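Local coordinates for protein origin recognition complex subunit 2 ORC2 (Aeropyrum pernix, PDB 1W5S) that binds DNA and takes part in the regulation of DNA replication, pairing an ATP-binding AAA+ ATPase domain with a C-terminal winged-helix domain, at residues 25-30 against 210-215; 53-58 against 187-192; 214-219 against 249-254. All coordinates share one frame; numbering follows the deposited sequence.

Contact 1 (25-30 against 210-215); sequences RVRRGE and LHLPAY. With ADP (adenosine-5'-diphosphate), chain E; SO4 (sulfate ion), chain C.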
loop_
_atom_site.group_PDB
_atom_site.type_symbol
_atom_site.label_atom_id
_atom_site.label_comp_id
_atom_site.label_asym_id
_atom_site.label_seq_id
_atom_site.Cartn_x
_atom_site.Cartn_y
_atom_site.Cartn_z
ATOM N N ARG A 25 6.348 -16.420 -4.685
ATOM C CA ARG A 25 7.179 -16.696 -5.844
ATOM C C ARG A 25 7.591 -15.429 -6.531
ATOM O O ARG A 25 8.377 -15.465 -7.495
ATOM C CB ARG A 25 6.475 -17.608 -6.847
ATOM C CG ARG A 25 6.256 -19.007 -6.338
ATOM C CD ARG A 25 5.535 -19.849 -7.378
ATOM N NE ARG A 25 5.323 -21.205 -6.927
ATOM C CZ ARG A 25 4.701 -22.164 -7.620
ATOM N NH1 ARG A 25 4.161 -21.943 -8.827
ATOM N NH2 ARG A 25 4.604 -23.364 -7.089
ATOM N N VAL A 26 7.074 -14.306 -6.063
ATOM C CA VAL A 26 7.419 -13.027 -6.659
ATOM C C VAL A 26 8.060 -12.054 -5.654
ATOM O O VAL A 26 8.914 -11.215 -6.038
ATOM C CB VAL A 26 6.204 -12.362 -7.359
ATOM C CG1 VAL A 26 6.555 -10.954 -7.783
ATOM C CG2 VAL A 26 5.780 -13.158 -8.602
ATOM N N ARG A 27 7.657 -12.099 -4.404
ATOM C CA ARG A 27 8.231 -11.121 -3.463
ATOM C C ARG A 27 9.143 -11.868 -2.469
ATOM O O ARG A 27 9.393 -11.402 -1.370
ATOM C CB ARG A 27 7.091 -10.465 -2.634
ATOM C CG ARG A 27 6.146 -9.547 -3.409
ATOM C CD ARG A 27 6.823 -8.362 -3.967
ATOM N NE ARG A 27 5.873 -7.288 -4.295
ATOM C CZ ARG A 27 6.124 -6.368 -5.229
ATOM N NH1 ARG A 27 7.282 -6.448 -5.935
ATOM N NH2 ARG A 27 5.230 -5.404 -5.504
ATOM N N ARG A 28 9.570 -13.050 -2.909
ATOM C CA ARG A 28 9.750 -14.251 -2.052
ATOM C C ARG A 28 11.055 -14.195 -1.325
ATOM O O ARG A 28 11.178 -14.615 -0.134
ATOM C CB ARG A 28 9.706 -15.525 -2.919
ATOM C CG ARG A 28 11.021 -15.987 -3.586
ATOM C CD ARG A 28 11.105 -15.752 -5.148
ATOM N NE ARG A 28 10.841 -14.365 -5.608
ATOM C CZ ARG A 28 11.694 -13.334 -5.527
ATOM N NH1 ARG A 28 12.878 -13.467 -4.948
ATOM N NH2 ARG A 28 11.334 -12.145 -5.982
ATOM N N GLY A 29 12.005 -13.641 -2.083
ATOM C CA GLY A 29 13.331 -13.360 -1.640
ATOM C C GLY A 29 13.275 -12.288 -0.592
ATOM O O GLY A 29 13.737 -12.557 0.531
ATOM N N GLU A 30 12.713 -11.126 -0.960
ATOM C CA GLU A 30 12.551 -9.913 -0.065
ATOM C C GLU A 30 11.558 -10.041 1.133
ATOM O O GLU A 30 11.140 -9.010 1.752
ATOM C CB GLU A 30 12.076 -8.693 -0.848
ATOM C CG GLU A 30 11.837 -8.985 -2.322
ATOM C CD GLU A 30 11.497 -7.796 -3.116
ATOM O OE1 GLU A 30 10.709 -6.960 -2.632
ATOM O OE2 GLU A 30 12.005 -7.746 -4.247
ATOM N N LEU A 210 10.854 0.244 2.537
ATOM C CA LEU A 210 10.793 -0.447 1.289
ATOM C C LEU A 210 9.618 -0.022 0.408
ATOM O O LEU A 210 8.426 -0.082 0.769
ATOM C CB LEU A 210 10.738 -1.938 1.551
ATOM C CG LEU A 210 10.676 -2.818 0.315
ATOM C CD1 LEU A 210 12.024 -2.799 -0.408
ATOM C CD2 LEU A 210 10.206 -4.211 0.727
ATOM N N HIS A 211 9.990 0.392 -0.787
ATOM C CA HIS A 211 9.057 0.798 -1.818
ATOM C C HIS A 211 8.829 -0.391 -2.701
ATOM O O HIS A 211 9.747 -1.071 -3.103
ATOM C CB HIS A 211 9.634 1.893 -2.699
ATOM C CG HIS A 211 8.807 2.120 -3.921
ATOM N ND1 HIS A 211 9.034 1.452 -5.108
ATOM C CD2 HIS A 211 7.695 2.876 -4.119
ATOM C CE1 HIS A 211 8.121 1.825 -5.998
ATOM N NE2 HIS A 211 7.289 2.676 -5.419
ATOM N N LEU A 212 7.580 -0.690 -2.936
ATOM C CA LEU A 212 7.246 -1.816 -3.785
ATOM C C LEU A 212 6.740 -1.262 -5.159
ATOM O O LEU A 212 5.933 -0.372 -5.182
ATOM C CB LEU A 212 6.233 -2.646 -3.033
ATOM C CG LEU A 212 6.544 -4.039 -2.472
ATOM C CD1 LEU A 212 7.894 -4.185 -1.876
ATOM C CD2 LEU A 212 5.402 -4.419 -1.510
ATOM N N PRO A 213 7.321 -1.701 -6.279
ATOM C CA PRO A 213 6.776 -1.345 -7.611
ATOM C C PRO A 213 5.562 -2.163 -8.041
ATOM O O PRO A 213 5.326 -3.258 -7.527
ATOM C CB PRO A 213 7.937 -1.627 -8.548
ATOM C CG PRO A 213 8.896 -2.417 -7.792
ATOM C CD PRO A 213 8.518 -2.543 -6.382
ATOM N N ALA A 214 4.776 -1.638 -8.972
ATOM C CA ALA A 214 3.597 -2.372 -9.489
ATOM C C ALA A 214 4.119 -3.584 -10.209
ATOM O O ALA A 214 5.230 -3.545 -10.705
ATOM C CB ALA A 214 2.762 -1.485 -10.455
ATOM N N TYR A 215 3.351 -4.668 -10.237
ATOM C CA TYR A 215 3.720 -5.908 -10.926
ATOM C C TYR A 215 3.806 -5.820 -12.433
ATOM O O TYR A 215 2.956 -5.226 -13.091
ATOM C CB TYR A 215 2.754 -7.053 -10.581
ATOM C CG TYR A 215 2.900 -7.480 -9.138
ATOM C CD1 TYR A 215 1.814 -7.442 -8.264
ATOM C CD2 TYR A 215 4.137 -7.930 -8.653
ATOM C CE1 TYR A 215 1.939 -7.865 -6.953
ATOM C CE2 TYR A 215 4.278 -8.328 -7.393
ATOM C CZ TYR A 215 3.174 -8.287 -6.517
ATOM O OH TYR A 215 3.350 -8.692 -5.226
HETATM P PB ADP E . -1.940 -4.084 -1.756
HETATM O O1B ADP E . -3.230 -3.439 -2.188
HETATM O O2B ADP E . -0.702 -3.362 -2.277
HETATM O O3B ADP E . -1.888 -4.254 -0.220
HETATM P PA ADP E . -2.383 -6.972 -1.608
HETATM O O1A ADP E . -3.722 -6.700 -1.009
HETATM O O2A ADP E . -1.206 -7.461 -0.795
HETATM O O3A ADP E . -1.949 -5.558 -2.405
HETATM O "O5'" ADP E . -2.567 -7.969 -2.879
HETATM C "C5'" ADP E . -3.685 -7.933 -3.796
HETATM C "C4'" ADP E . -4.032 -9.332 -4.207
HETATM O "O4'" ADP E . -2.938 -9.899 -4.953
HETATM C "C3'" ADP E . -4.241 -10.279 -3.036
HETATM O "O3'" ADP E . -5.107 -11.332 -3.402
HETATM C "C2'" ADP E . -2.854 -10.904 -2.782
HETATM O "O2'" ADP E . -2.930 -12.236 -2.216
HETATM C "C1'" ADP E . -2.321 -10.983 -4.225
HETATM N N9 ADP E . -0.846 -10.932 -4.203
HETATM C C8 ADP E . -0.137 -9.787 -4.162
HETATM N N7 ADP E . 1.163 -10.024 -4.162
HETATM C C5 ADP E . 1.322 -11.335 -4.226
HETATM C C6 ADP E . 2.494 -12.201 -4.234
HETATM N N6 ADP E . 3.722 -11.618 -4.184
HETATM N N1 ADP E . 2.298 -13.543 -4.320
HETATM C C2 ADP E . 1.019 -14.045 -4.341
HETATM N N3 ADP E . -0.090 -13.260 -4.308
HETATM C C4 ADP E . -0.007 -11.944 -4.257
HETATM S S SO4 C . 5.471 1.891 -10.122
HETATM O O1 SO4 C . 5.029 2.567 -11.333
HETATM O O2 SO4 C . 6.316 0.760 -10.405
HETATM O O3 SO4 C . 4.253 1.611 -9.352
HETATM O O4 SO4 C . 6.346 2.741 -9.290
#
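V26 and R27 face Y215 and L212 across well-separated backbones, the CA atoms of V26 and Y215 being 9.1 Å apart, so side chains from 25-30 must reach across, one of them to a backbone carbonyl. R27 carries most of the contact. Bent at chi2 (-63°), its chain brings the guanidinium group between two residues of 210-215: CE2 of Y215 sits over the centre of one face, and CG of L212 on the opposite face, nearer the rim. The guanidinium and phenol planes are 34° apart, so the two are tilted and not stacked parallel. At the edge, R27 NH2 donates to the carbonyl O of P213 (3.0 Å), nearly straight and in the plane of both groups, and also bonds the carbonyl of I63. Two carbonyls and two covered faces thus leave the group little freedom to turn. Beside it, CG1 of V26 packs on CE2 of Y215 at 3.5 Å. The phenol oxygen reaches the nucleotide, where Y215 OH donates to N7 of ADP (2.8 Å). CG of R27 approaches N6 of the same adenine at 3.3 Å. On the far side of 210-215, A214 N binds O2 of a sulfate ion, probably from the crystallisation liquor. This is the adenine end of an AAA+ nucleotide site, where the chain before helix 29-43 meets the link from strand 209-211 to the lid.

Contact 2 (53-58 against 187-192); sequences MIYGSI and SDVRAL. With SO4 (sulfate ion), chain C.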
loop_
_atom_site.group_PDB
_atom_site.type_symbol
_atom_site.label_atom_id
_atom_site.label_comp_id
_atom_site.label_asym_id
_atom_site.label_seq_id
_atom_site.Cartn_x
_atom_site.Cartn_y
_atom_site.Cartn_z
ATOM N N MET A 53 8.822 -0.135 7.482
ATOM C CA MET A 53 7.809 0.342 6.606
ATOM C C MET A 53 7.866 -0.099 5.140
ATOM O O MET A 53 8.924 -0.097 4.493
ATOM C CB MET A 53 7.743 1.829 6.632
ATOM C CG MET A 53 6.490 2.296 5.955
ATOM S SD MET A 53 6.293 4.049 6.018
ATOM C CE MET A 53 7.084 4.457 7.580
ATOM N N ILE A 54 6.648 -0.387 4.659
ATOM C CA ILE A 54 6.362 -0.771 3.295
ATOM C C ILE A 54 5.340 0.242 2.746
ATOM O O ILE A 54 4.321 0.512 3.383
ATOM C CB ILE A 54 5.795 -2.213 3.251
ATOM C CG1 ILE A 54 6.818 -3.155 3.883
ATOM C CG2 ILE A 54 5.530 -2.634 1.826
ATOM C CD1 ILE A 54 6.262 -4.461 4.349
ATOM N N TYR A 55 5.664 0.825 1.599
ATOM C CA TYR A 55 4.709 1.582 0.814
ATOM C C TYR A 55 4.889 1.315 -0.720
ATOM O O TYR A 55 5.770 0.577 -1.148
ATOM C CB TYR A 55 4.845 3.055 1.163
ATOM C CG TYR A 55 6.212 3.591 0.851
ATOM C CD1 TYR A 55 6.496 4.213 -0.386
ATOM C CD2 TYR A 55 7.243 3.467 1.773
ATOM C CE1 TYR A 55 7.729 4.708 -0.646
ATOM C CE2 TYR A 55 8.487 3.939 1.503
ATOM C CZ TYR A 55 8.740 4.525 0.296
ATOM O OH TYR A 55 10.006 4.958 0.091
ATOM N N GLY A 56 3.990 1.865 -1.526
ATOM C CA GLY A 56 4.012 1.736 -3.004
ATOM C C GLY A 56 4.028 3.085 -3.680
ATOM O O GLY A 56 4.218 4.078 -3.000
ATOM N N SER A 57 3.898 3.135 -5.020
ATOM C CA SER A 57 3.720 4.424 -5.684
ATOM C C SER A 57 2.281 4.965 -5.510
ATOM O O SER A 57 1.344 4.274 -5.147
ATOM C CB SER A 57 4.077 4.351 -7.158
ATOM O OG SER A 57 5.433 4.044 -7.323
ATOM N N ILE A 58 2.105 6.218 -5.795
ATOM C CA ILE A 58 0.864 6.854 -5.499
ATOM C C ILE A 58 -0.178 6.445 -6.536
ATOM O O ILE A 58 0.089 6.362 -7.714
ATOM C CB ILE A 58 1.073 8.373 -5.393
ATOM C CG1 ILE A 58 -0.203 9.073 -4.954
ATOM C CG2 ILE A 58 1.516 8.979 -6.721
ATOM C CD1 ILE A 58 0.039 10.624 -4.850
ATOM N N SER A 187 0.076 3.629 1.835
ATOM C CA SER A 187 -0.276 3.549 0.428
ATOM C C SER A 187 0.810 4.073 -0.441
ATOM O O SER A 187 1.019 3.500 -1.520
ATOM C CB SER A 187 -1.640 4.166 0.087
ATOM O OG SER A 187 -1.739 5.450 0.621
ATOM N N ASP A 188 1.579 5.044 0.056
ATOM C CA ASP A 188 2.695 5.591 -0.700
ATOM C C ASP A 188 3.565 6.502 0.156
ATOM O O ASP A 188 3.320 6.679 1.331
ATOM C CB ASP A 188 2.168 6.345 -1.955
ATOM C CG ASP A 188 1.206 7.472 -1.592
ATOM O OD1 ASP A 188 0.077 7.421 -2.054
ATOM O OD2 ASP A 188 1.555 8.382 -0.816
ATOM N N VAL A 189 4.605 7.046 -0.453
ATOM C CA VAL A 189 5.673 7.746 0.229
ATOM C C VAL A 189 5.179 9.011 0.884
ATOM O O VAL A 189 5.829 9.536 1.758
ATOM C CB VAL A 189 6.822 8.087 -0.823
ATOM C CG1 VAL A 189 6.418 9.158 -1.749
ATOM C CG2 VAL A 189 8.147 8.457 -0.172
ATOM N N ARG A 190 4.018 9.519 0.468
ATOM C CA ARG A 190 3.407 10.682 1.137
ATOM C C ARG A 190 3.219 10.440 2.631
ATOM O O ARG A 190 3.287 11.377 3.432
ATOM C CB ARG A 190 2.082 11.077 0.477
ATOM C CG ARG A 190 2.248 11.710 -0.911
ATOM C CD ARG A 190 0.894 12.010 -1.527
ATOM N NE ARG A 190 0.052 10.802 -1.706
ATOM C CZ ARG A 190 -1.264 10.826 -1.896
ATOM N NH1 ARG A 190 -1.940 11.977 -1.925
ATOM N NH2 ARG A 190 -1.923 9.702 -2.076
ATOM N N ALA A 191 3.002 9.189 3.016
ATOM C CA ALA A 191 2.920 8.852 4.429
ATOM C C ALA A 191 4.122 9.310 5.226
ATOM O O ALA A 191 3.974 9.743 6.371
ATOM C CB ALA A 191 2.651 7.382 4.653
ATOM N N LEU A 192 5.296 9.303 4.611
ATOM C CA LEU A 192 6.518 9.696 5.317
ATOM C C LEU A 192 6.567 11.198 5.631
ATOM O O LEU A 192 6.995 11.586 6.720
ATOM C CB LEU A 192 7.747 9.220 4.547
ATOM C CG LEU A 192 7.940 7.707 4.573
ATOM C CD1 LEU A 192 9.047 7.333 3.645
ATOM C CD2 LEU A 192 8.272 7.191 5.995
HETATM S S SO4 C . 5.471 1.891 -10.122
HETATM O O1 SO4 C . 5.029 2.567 -11.333
HETATM O O2 SO4 C . 6.316 0.760 -10.405
HETATM O O3 SO4 C . 4.253 1.611 -9.352
HETATM O O4 SO4 C . 6.346 2.741 -9.290
HETATM O O HOH W 1 5.449 6.419 -3.199
#
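I58 lays its CD1 methyl over one face of the R190 guanidinium, offset toward the rim, while Y55 packs beside the neighbouring V189. The tight part includes I58 on R190 and, among apolar groups, Y55, V189, M53 and L192: CE1 of Y55 lies 3.5 Å from CB of V189, the two side chains pointing the same way, and L192 crosses the tyrosine at about a right angle. Deeper in, M53 and L192 slide past each other in opposite directions, CE of M53 meeting CD2 of L192 at 3.4 Å. The backbone side is looser. G56 N donates only weakly to S187 O (3.4 Å), and D188 CA brings its hydrogen toward G56 O. A water completes the join, giving a hydrogen to G56 O and accepting from V189 N at 2.9 Å. S57 turns away from this helix entry, its OG bonded to H211 NE2. I58 holds CG1 anti to its backbone N (chi1 -175°), which carries CD1 out over the arginine. At the edge of the same guanidinium, R190 grips D188 side-on: NH2 meets the syn lone pair of OD1 at 3.0 Å, and NE reaches OD2, while NH1 extends the ionic network to E302. D188 OD2 also accepts from R190 N, a capping bond at the start of helix 190-198. The aspartate therefore serves a helix end and an arginine together, a combination likely to favour its charged form.

Contact 3 (214-219 against 249-254); sequences AYKSRE and YGEDKG. With ADP (adenosine-5'-diphosphate), chain E; SO4 (sulfate ion), chain C.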
loop_
_atom_site.group_PDB
_atom_site.type_symbol
_atom_site.label_atom_id
_atom_site.label_comp_id
_atom_site.label_asym_id
_atom_site.label_seq_id
_atom_site.Cartn_x
_atom_site.Cartn_y
_atom_site.Cartn_z
ATOM N N ALA A 214 4.776 -1.638 -8.972
ATOM C CA ALA A 214 3.597 -2.372 -9.489
ATOM C C ALA A 214 4.119 -3.584 -10.209
ATOM O O ALA A 214 5.230 -3.545 -10.705
ATOM C CB ALA A 214 2.762 -1.485 -10.455
ATOM N N TYR A 215 3.351 -4.668 -10.237
ATOM C CA TYR A 215 3.720 -5.908 -10.926
ATOM C C TYR A 215 3.806 -5.820 -12.433
ATOM O O TYR A 215 2.956 -5.226 -13.091
ATOM C CB TYR A 215 2.754 -7.053 -10.581
ATOM C CG TYR A 215 2.900 -7.480 -9.138
ATOM C CD1 TYR A 215 1.814 -7.442 -8.264
ATOM C CD2 TYR A 215 4.137 -7.930 -8.653
ATOM C CE1 TYR A 215 1.939 -7.865 -6.953
ATOM C CE2 TYR A 215 4.278 -8.328 -7.393
ATOM C CZ TYR A 215 3.174 -8.287 -6.517
ATOM O OH TYR A 215 3.350 -8.692 -5.226
ATOM N N LYS A 216 4.864 -6.421 -12.979
ATOM C CA LYS A 216 5.003 -6.522 -14.442
ATOM C C LYS A 216 4.255 -7.776 -14.895
ATOM O O LYS A 216 3.852 -8.631 -14.033
ATOM C CB LYS A 216 6.451 -6.656 -14.890
ATOM C CG LYS A 216 7.405 -5.718 -14.339
ATOM C CD LYS A 216 7.125 -4.284 -14.671
ATOM C CE LYS A 216 8.376 -3.494 -14.220
ATOM N NZ LYS A 216 8.367 -2.101 -14.669
ATOM N N SER A 217 4.091 -7.905 -16.218
ATOM C CA SER A 217 3.283 -9.010 -16.774
ATOM C C SER A 217 3.792 -10.400 -16.395
ATOM O O SER A 217 3.023 -11.239 -15.971
ATOM C CB SER A 217 3.082 -8.840 -18.287
ATOM O OG SER A 217 4.303 -8.589 -18.959
ATOM N N ARG A 218 5.089 -10.616 -16.498
ATOM C CA ARG A 218 5.741 -11.852 -16.030
ATOM C C ARG A 218 5.551 -12.162 -14.527
ATOM O O ARG A 218 5.549 -13.323 -14.125
ATOM C CB ARG A 218 7.257 -11.787 -16.216
ATOM C CG ARG A 218 7.791 -11.944 -17.629
ATOM C CD ARG A 218 9.330 -12.350 -17.533
ATOM N NE ARG A 218 9.476 -13.739 -17.007
ATOM C CZ ARG A 218 10.096 -14.135 -15.875
ATOM N NH1 ARG A 218 10.717 -13.283 -15.048
ATOM N NH2 ARG A 218 10.131 -15.444 -15.581
ATOM N N GLU A 219 5.422 -11.123 -13.721
ATOM C CA GLU A 219 5.176 -11.286 -12.293
ATOM C C GLU A 219 3.722 -11.664 -12.085
ATOM O O GLU A 219 3.419 -12.595 -11.357
ATOM C CB GLU A 219 5.550 -10.017 -11.520
ATOM C CG GLU A 219 6.974 -9.588 -11.741
ATOM C CD GLU A 219 7.384 -8.387 -10.939
ATOM O OE1 GLU A 219 8.364 -8.507 -10.179
ATOM O OE2 GLU A 219 6.777 -7.312 -11.109
ATOM N N TYR A 249 -2.861 -6.422 -17.693
ATOM C CA TYR A 249 -2.676 -5.751 -16.416
ATOM C C TYR A 249 -1.168 -5.489 -16.035
ATOM O O TYR A 249 -0.870 -4.701 -15.140
ATOM C CB TYR A 249 -3.378 -6.498 -15.287
ATOM C CG TYR A 249 -4.871 -6.620 -15.371
ATOM C CD1 TYR A 249 -5.509 -7.748 -14.915
ATOM C CD2 TYR A 249 -5.655 -5.636 -15.917
ATOM C CE1 TYR A 249 -6.898 -7.887 -14.984
ATOM C CE2 TYR A 249 -7.047 -5.772 -15.996
ATOM C CZ TYR A 249 -7.648 -6.903 -15.510
ATOM O OH TYR A 249 -8.991 -7.042 -15.576
ATOM N N GLY A 250 -0.233 -6.157 -16.700
ATOM C CA GLY A 250 1.198 -5.915 -16.474
ATOM C C GLY A 250 1.488 -4.454 -16.668
ATOM O O GLY A 250 0.974 -3.829 -17.546
ATOM N N GLU A 251 2.293 -3.881 -15.805
ATOM C CA GLU A 251 2.518 -2.454 -15.883
ATOM C C GLU A 251 3.456 -2.092 -17.060
ATOM O O GLU A 251 3.356 -1.019 -17.604
ATOM C CB GLU A 251 2.955 -1.925 -14.544
ATOM C CG GLU A 251 4.346 -1.607 -14.428
ATOM C CD GLU A 251 4.645 -0.295 -14.987
ATOM O OE1 GLU A 251 3.763 0.574 -14.768
ATOM O OE2 GLU A 251 5.699 -0.156 -15.652
ATOM N N ASP A 252 4.303 -3.032 -17.467
ATOM C CA ASP A 252 5.080 -2.920 -18.724
ATOM C C ASP A 252 4.246 -2.921 -20.027
ATOM O O ASP A 252 4.763 -2.601 -21.091
ATOM C CB ASP A 252 6.129 -4.040 -18.806
ATOM C CG ASP A 252 5.583 -5.416 -18.368
ATOM O OD1 ASP A 252 6.081 -6.418 -18.860
ATOM O OD2 ASP A 252 4.669 -5.515 -17.524
ATOM N N LYS A 253 2.972 -3.293 -19.946
ATOM C CA LYS A 253 2.062 -3.312 -21.095
ATOM C C LYS A 253 0.927 -2.302 -20.916
ATOM O O LYS A 253 -0.121 -2.404 -21.565
ATOM C CB LYS A 253 1.404 -4.671 -21.176
ATOM C CG LYS A 253 2.283 -5.877 -21.020
ATOM C CD LYS A 253 2.548 -6.467 -22.331
ATOM C CE LYS A 253 3.961 -6.888 -22.533
ATOM N NZ LYS A 253 3.932 -8.323 -22.181
ATOM N N GLY A 254 1.084 -1.352 -20.010
ATOM C CA GLY A 254 0.178 -0.195 -19.951
ATOM C C GLY A 254 -0.882 -0.290 -18.873
ATOM O O GLY A 254 -1.725 0.576 -18.769
HETATM P PB ADP E . -1.940 -4.084 -1.756
HETATM O O1B ADP E . -3.230 -3.439 -2.188
HETATM O O2B ADP E . -0.702 -3.362 -2.277
HETATM O O3B ADP E . -1.888 -4.254 -0.220
HETATM P PA ADP E . -2.383 -6.972 -1.608
HETATM O O1A ADP E . -3.722 -6.700 -1.009
HETATM O O2A ADP E . -1.206 -7.461 -0.795
HETATM O O3A ADP E . -1.949 -5.558 -2.405
HETATM O "O5'" ADP E . -2.567 -7.969 -2.879
HETATM C "C5'" ADP E . -3.685 -7.933 -3.796
HETATM C "C4'" ADP E . -4.032 -9.332 -4.207
HETATM O "O4'" ADP E . -2.938 -9.899 -4.953
HETATM C "C3'" ADP E . -4.241 -10.279 -3.036
HETATM O "O3'" ADP E . -5.107 -11.332 -3.402
HETATM C "C2'" ADP E . -2.854 -10.904 -2.782
HETATM O "O2'" ADP E . -2.930 -12.236 -2.216
HETATM C "C1'" ADP E . -2.321 -10.983 -4.225
HETATM N N9 ADP E . -0.846 -10.932 -4.203
HETATM C C8 ADP E . -0.137 -9.787 -4.162
HETATM N N7 ADP E . 1.163 -10.024 -4.162
HETATM C C5 ADP E . 1.322 -11.335 -4.226
HETATM C C6 ADP E . 2.494 -12.201 -4.234
HETATM N N6 ADP E . 3.722 -11.618 -4.184
HETATM N N1 ADP E . 2.298 -13.543 -4.320
HETATM C C2 ADP E . 1.019 -14.045 -4.341
HETATM N N3 ADP E . -0.090 -13.260 -4.308
HETATM C C4 ADP E . -0.007 -11.944 -4.257
HETATM S S SO4 C . 5.471 1.891 -10.122
HETATM O O1 SO4 C . 5.029 2.567 -11.333
HETATM O O2 SO4 C . 6.316 0.760 -10.405
HETATM O O3 SO4 C . 4.253 1.611 -9.352
HETATM O O4 SO4 C . 6.346 2.741 -9.290
#
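The flat carboxylate of D252 faces the start of helix 217-231 and spends both oxygens on S217, one on its backbone N and the other on its OG; within 214-219 a second carboxylate, that of E219, brings its carbon in plane to the edge of the Y215 ring. D252 OD2 takes the backbone N-H of S217 on its syn lone pair (2.8 Å), whereas OD1 accepts from the hydroxyl OG, also at 2.8 Å, on its syn side but 26° out of the carboxylate plane. Having OG between its backbone N and carbonyl carbon (chi1 50°) lets S217 present hydroxyl and amide to the one carboxylate. The hydroxyl in turn accepts from K253 NZ at 3.3 Å, so it relays between an acid and a lysine of the same loop. Replacing S217 by alanine removes the hydroxyl, which would probably leave D252 OD1 and K253 NZ without this partner and the carboxylate held on this segment by the backbone amide alone. At the helix start, K216 occupies the N-cap position, and its own N-H bonds the anti lone pair of E219 OE2 (2.8 Å). Its side chain runs alongside E251 and makes a weak salt bridge from NZ to OE2, at 3.4 Å; the stronger partner of E251 is R394, which OE1 meets together with R60. The backbone adds one bond, E251 N to Y215 O at 3.1 Å, in the carbonyl plane. The CA of G250 packs against the backbone of K216 and S217, where a side chain would run into CB of S217. Acid and amide thus meet at the first turn of a helix: a negative charge there would probably be stabilised by the helix dipole, and the 249-254 loop is tied to the lid helix just beyond the ATP-binding tyrosine.

In the fold
Contacts 1 and 3 share A214 and Y215, and their centres lie 13 Å apart: strand 209-211 leads through this link into helix 217-231, so the chain passes from contact 1 straight into contact 3. Contact 2, whose centre is about 14 Å from that of contact 1, falls within the sequence span that contact 1 brackets, and both reach the five-stranded parallel sheet, where strands 51-56 and 209-211 are neighbours. Contacts 2 and 3 do not touch; their centres are 20 Å apart. All three border the sulfate. Together they run from the sheet of the AAA+ domain to its lid, with contacts 1 and 3 at the adenine of ADP.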